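Long-range contact in ABC transporter, substrate binding protein (Aeropyrum pernix, PDB 3EAF), which probably captures a small solute outside the cell and delivers it to the membrane part of an ABC import system: residues A[124-136]-A[157-171]. Residues are numbered along the deposited sequence; the frame is centred on the assembly and turned at random.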
loop_
_atom_site.group_PDB
_atom_site.type_symbol
_atom_site.label_atom_id
_atom_site.label_comp_id
_atom_site.label_asym_id
_atom_site.label_seq_id
_atom_site.Cartn_x
_atom_site.Cartn_y
_atom_site.Cartn_z
ATOM N N TYR A 124 -0.887 -0.768 -7.708
ATOM C CA TYR A 124 0.451 -1.374 -7.729
ATOM C C TYR A 124 1.201 -1.270 -9.059
ATOM O O TYR A 124 2.426 -1.161 -9.081
ATOM C CB TYR A 124 0.355 -2.856 -7.372
ATOM C CG TYR A 124 0.218 -3.178 -5.900
ATOM C CD1 TYR A 124 -0.635 -4.195 -5.483
ATOM C CD2 TYR A 124 0.955 -2.489 -4.929
ATOM C CE1 TYR A 124 -0.763 -4.527 -4.135
ATOM C CE2 TYR A 124 0.832 -2.813 -3.568
ATOM C CZ TYR A 124 -0.032 -3.833 -3.186
ATOM O OH TYR A 124 -0.173 -4.167 -1.858
ATOM N N SER A 125 0.467 -1.343 -10.163
ATOM C CA SER A 125 1.077 -1.342 -11.494
ATOM C C SER A 125 1.591 0.053 -11.872
ATOM O O SER A 125 2.746 0.201 -12.282
ATOM C CB SER A 125 0.089 -1.886 -12.532
ATOM O OG SER A 125 -0.439 -3.140 -12.123
ATOM N N THR A 126 0.735 1.065 -11.710
ATOM C CA THR A 126 1.108 2.474 -11.884
ATOM C C THR A 126 2.262 2.871 -10.973
ATOM O O THR A 126 3.171 3.587 -11.401
ATOM C CB THR A 126 -0.087 3.403 -11.596
ATOM O OG1 THR A 126 -1.197 3.016 -12.417
ATOM C CG2 THR A 126 0.273 4.863 -11.867
ATOM N N GLN A 127 2.223 2.408 -9.720
ATOM C CA GLN A 127 3.336 2.591 -8.785
ATOM C C GLN A 127 4.628 1.976 -9.336
ATOM O O GLN A 127 5.670 2.641 -9.381
ATOM C CB GLN A 127 3.004 1.986 -7.408
ATOM C CG GLN A 127 1.993 2.800 -6.589
ATOM C CD GLN A 127 1.851 2.320 -5.150
ATOM O OE1 GLN A 127 0.734 2.116 -4.650
ATOM N NE2 GLN A 127 2.976 2.157 -4.473
ATOM N N ALA A 128 4.549 0.709 -9.747
ATOM C CA ALA A 128 5.703 -0.025 -10.274
ATOM C C ALA A 128 6.294 0.662 -11.502
ATOM O O ALA A 128 7.505 0.850 -11.593
ATOM C CB ALA A 128 5.323 -1.462 -10.610
ATOM N N CYS A 129 5.431 1.046 -12.435
ATOM C CA CYS A 129 5.887 1.661 -13.678
ATOM C C CYS A 129 6.464 3.055 -13.435
ATOM O O CYS A 129 7.394 3.468 -14.125
ATOM C CB CYS A 129 4.770 1.673 -14.718
ATOM S SG CYS A 129 4.292 0.004 -15.264
ATOM N N SER A 130 5.924 3.762 -12.440
ATOM C CA SER A 130 6.472 5.047 -12.001
ATOM C C SER A 130 7.885 4.904 -11.450
ATOM O O SER A 130 8.771 5.705 -11.775
ATOM C CB SER A 130 5.568 5.695 -10.954
ATOM O OG SER A 130 4.324 6.070 -11.523
ATOM N N GLY A 131 8.092 3.887 -10.614
ATOM C CA GLY A 131 9.412 3.592 -10.041
ATOM C C GLY A 131 10.427 3.155 -11.085
ATOM O O GLY A 131 11.609 3.510 -11.000
ATOM N N LEU A 132 9.968 2.381 -12.071
ATOM C CA LEU A 132 10.843 1.872 -13.131
ATOM C C LEU A 132 11.229 2.966 -14.129
ATOM O O LEU A 132 12.349 2.969 -14.648
ATOM C CB LEU A 132 10.194 0.679 -13.839
ATOM C CG LEU A 132 10.093 -0.598 -12.988
ATOM C CD1 LEU A 132 9.089 -1.576 -13.589
ATOM C CD2 LEU A 132 11.473 -1.258 -12.786
ATOM N N ALA A 133 10.292 3.884 -14.387
ATOM C CA ALA A 133 10.548 5.091 -15.179
ATOM C C ALA A 133 11.605 5.952 -14.506
ATOM O O ALA A 133 12.499 6.490 -15.180
ATOM C CB ALA A 133 9.254 5.887 -15.379
ATOM N N PHE A 134 11.509 6.081 -13.180
ATOM C CA PHE A 134 12.553 6.744 -12.394
ATOM C C PHE A 134 13.922 6.113 -12.667
ATOM O O PHE A 134 14.892 6.826 -12.951
ATOM C CB PHE A 134 12.260 6.718 -10.882
ATOM C CG PHE A 134 13.490 6.937 -10.037
ATOM C CD1 PHE A 134 13.958 8.227 -9.786
ATOM C CD2 PHE A 134 14.221 5.855 -9.555
ATOM C CE1 PHE A 134 15.114 8.432 -9.041
ATOM C CE2 PHE A 134 15.383 6.049 -8.816
ATOM C CZ PHE A 134 15.829 7.336 -8.552
ATOM N N LEU A 135 13.993 4.784 -12.575
ATOM C CA LEU A 135 15.238 4.045 -12.816
ATOM C C LEU A 135 15.779 4.278 -14.221
ATOM O O LEU A 135 16.971 4.533 -14.396
ATOM C CB LEU A 135 15.029 2.541 -12.596
ATOM C CG LEU A 135 15.676 1.791 -11.421
ATOM C CD1 LEU A 135 15.689 2.582 -10.133
ATOM C CD2 LEU A 135 14.982 0.449 -11.224
ATOM N N ALA A 136 14.896 4.186 -15.214
ATOM C CA ALA A 136 15.284 4.319 -16.621
ATOM C C ALA A 136 15.794 5.723 -16.951
ATOM O O ALA A 136 16.755 5.874 -17.701
ATOM C CB ALA A 136 14.120 3.941 -17.532
ATOM N N SER A 157 0.804 -9.091 -8.739
ATOM C CA SER A 157 -0.195 -8.114 -9.208
ATOM C C SER A 157 0.240 -7.192 -10.362
ATOM O O SER A 157 -0.482 -7.097 -11.363
ATOM C CB SER A 157 -0.788 -7.306 -8.038
ATOM O OG SER A 157 -1.828 -6.448 -8.488
ATOM N N PRO A 158 1.391 -6.499 -10.229
ATOM C CA PRO A 158 1.793 -5.585 -11.305
ATOM C C PRO A 158 2.680 -6.223 -12.394
ATOM O O PRO A 158 3.048 -5.539 -13.360
ATOM C CB PRO A 158 2.602 -4.533 -10.553
ATOM C CG PRO A 158 3.295 -5.316 -9.493
ATOM C CD PRO A 158 2.362 -6.459 -9.115
ATOM N N ILE A 159 3.014 -7.506 -12.243
ATOM C CA ILE A 159 3.993 -8.162 -13.130
ATOM C C ILE A 159 3.610 -8.085 -14.615
ATOM O O ILE A 159 4.419 -7.670 -15.451
ATOM C CB ILE A 159 4.313 -9.622 -12.681
ATOM C CG1 ILE A 159 4.992 -9.634 -11.303
ATOM C CG2 ILE A 159 5.175 -10.356 -13.721
ATOM C CD1 ILE A 159 6.353 -8.892 -11.224
ATOM N N GLY A 160 2.369 -8.436 -14.938
ATOM C CA GLY A 160 1.890 -8.322 -16.323
ATOM C C GLY A 160 2.027 -6.927 -16.918
ATOM O O GLY A 160 2.458 -6.768 -18.070
ATOM N N ALA A 161 1.650 -5.914 -16.139
ATOM C CA ALA A 161 1.728 -4.521 -16.579
ATOM C C ALA A 161 3.174 -4.050 -16.731
ATOM O O ALA A 161 3.484 -3.276 -17.640
ATOM C CB ALA A 161 0.954 -3.600 -15.625
ATOM N N ILE A 162 4.050 -4.515 -15.840
ATOM C CA ILE A 162 5.479 -4.246 -15.961
ATOM C C ILE A 162 6.033 -4.795 -17.282
ATOM O O ILE A 162 6.752 -4.087 -17.988
ATOM C CB ILE A 162 6.291 -4.812 -14.776
ATOM C CG1 ILE A 162 6.021 -4.008 -13.496
ATOM C CG2 ILE A 162 7.789 -4.776 -15.087
ATOM C CD1 ILE A 162 6.519 -4.702 -12.233
ATOM N N LYS A 163 5.697 -6.042 -17.609
ATOM C CA LYS A 163 6.158 -6.667 -18.858
ATOM C C LYS A 163 5.653 -5.935 -20.103
ATOM O O LYS A 163 6.396 -5.764 -21.073
ATOM C CB LYS A 163 5.784 -8.155 -18.912
ATOM C CG LYS A 163 6.601 -9.039 -17.969
ATOM C CD LYS A 163 6.039 -10.453 -17.905
ATOM C CE LYS A 163 6.754 -11.272 -16.854
ATOM N NZ LYS A 163 6.483 -12.733 -16.964
ATOM N N LYS A 164 4.401 -5.486 -20.065
ATOM C CA LYS A 164 3.806 -4.776 -21.198
ATOM C C LYS A 164 4.407 -3.381 -21.378
ATOM O O LYS A 164 4.711 -2.977 -22.502
ATOM C CB LYS A 164 2.277 -4.706 -21.062
ATOM C CG LYS A 164 1.548 -4.139 -22.286
ATOM C CD LYS A 164 0.056 -4.466 -22.231
ATOM C CE LYS A 164 -0.721 -3.795 -23.369
ATOM N NZ LYS A 164 -0.144 -4.104 -24.702
ATOM N N ALA A 165 4.589 -2.667 -20.268
ATOM C CA ALA A 165 5.110 -1.298 -20.284
ATOM C C ALA A 165 6.620 -1.227 -20.493
ATOM O O ALA A 165 7.128 -0.225 -20.998
ATOM C CB ALA A 165 4.739 -0.579 -18.994
ATOM N N ALA A 166 7.328 -2.286 -20.098
ATOM C CA ALA A 166 8.793 -2.279 -20.055
ATOM C C ALA A 166 9.499 -1.813 -21.349
ATOM O O ALA A 166 10.380 -0.956 -21.274
ATOM C CB ALA A 166 9.345 -3.639 -19.580
ATOM N N PRO A 167 9.117 -2.366 -22.528
ATOM C CA PRO A 167 9.764 -1.914 -23.764
ATOM C C PRO A 167 9.682 -0.404 -23.959
ATOM O O PRO A 167 10.695 0.222 -24.276
ATOM C CB PRO A 167 8.979 -2.649 -24.858
ATOM C CG PRO A 167 8.483 -3.889 -24.179
ATOM C CD PRO A 167 8.119 -3.423 -22.803
ATOM N N SER A 168 8.504 0.180 -23.735
ATOM C CA SER A 168 8.303 1.619 -23.931
ATOM C C SER A 168 9.055 2.467 -22.902
ATOM O O SER A 168 9.214 3.679 -23.081
ATOM C CB SER A 168 6.809 1.971 -23.961
ATOM O OG SER A 168 6.215 1.903 -22.672
ATOM N N LEU A 169 9.532 1.822 -21.840
ATOM C CA LEU A 169 10.319 2.498 -20.807
ATOM C C LEU A 169 11.821 2.349 -21.052
ATOM O O LEU A 169 12.630 2.892 -20.305
ATOM C CB LEU A 169 9.966 1.961 -19.415
ATOM C CG LEU A 169 8.549 2.081 -18.845
ATOM C CD1 LEU A 169 8.436 1.299 -17.546
ATOM C CD2 LEU A 169 8.133 3.536 -18.638
ATOM N N GLY A 170 12.185 1.606 -22.095
ATOM C CA GLY A 170 13.583 1.323 -22.395
ATOM C C GLY A 170 14.182 0.229 -21.521
ATOM O O GLY A 170 15.398 0.181 -21.312
ATOM N N LEU A 171 13.329 -0.656 -21.014
ATOM C CA LEU A 171 13.776 -1.742 -20.155
ATOM C C LEU A 171 13.509 -3.102 -20.793
ATOM O O LEU A 171 12.389 -3.390 -21.219
ATOM C CB LEU A 171 13.117 -1.646 -18.769
ATOM C CG LEU A 171 13.390 -0.390 -17.930
ATOM C CD1 LEU A 171 12.512 -0.355 -16.682
ATOM C CD2 LEU A 171 14.855 -0.266 -17.551
HETATM O O HOH W 1 -1.919 -4.020 -9.603
#
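L132 of helix 124-136 meets three side chains of 157-171. Its CB lies 3.8 Å from L171 CD1 and 4.1 Å from L169 CD1. Further out the chain splits. CD2 stays with L171 CD1, and CD1 packs 3.8 Å from I162 CG2 and nearly as close to I162 CG1. The L132 and I162 side chains cross at about a right angle. In I162, CG1 is anti to the carbonyl carbon (chi1 -71°) and the chain then extends, which brings CD1 to within 3.8 Å of A128 CB. I162 thus bridges A128 and L132, one helical turn apart. Replacing I162 with alanine is likely to open a gap beside A128 and L132 and leave L132 CD1 without its partner.

Toward the N-terminal end of helix 124-136 the contacts are between smaller groups. C129 SG sits 3.8 Å from A165 CB. S125 CB comes 3.6 Å from A161 CB, and P158 CB packs against A128 CB. No direct hydrogen bond joins the segments. A water links S125 OG to S157 OG, and S125 OG also hydrogen-bonds T381 OG1. At the other end, L169 CD2 lies 4.2 Å from A133 CB, and A136 CB packs near L169 O and L171 CD2.

The axes of helices 124-136 and 159-165 approach to 8.9 Å and cross at -41°. The two helices flank strand 142-148 in the chain and pack on one side of its sheet, consistent with a periplasmic-binding-protein lobe. L132 and I162 also touch L144 and L146 of that strand, A128 and I162 reach W204 of strand 202-205, and helix 377-382 packs on C129 and A161.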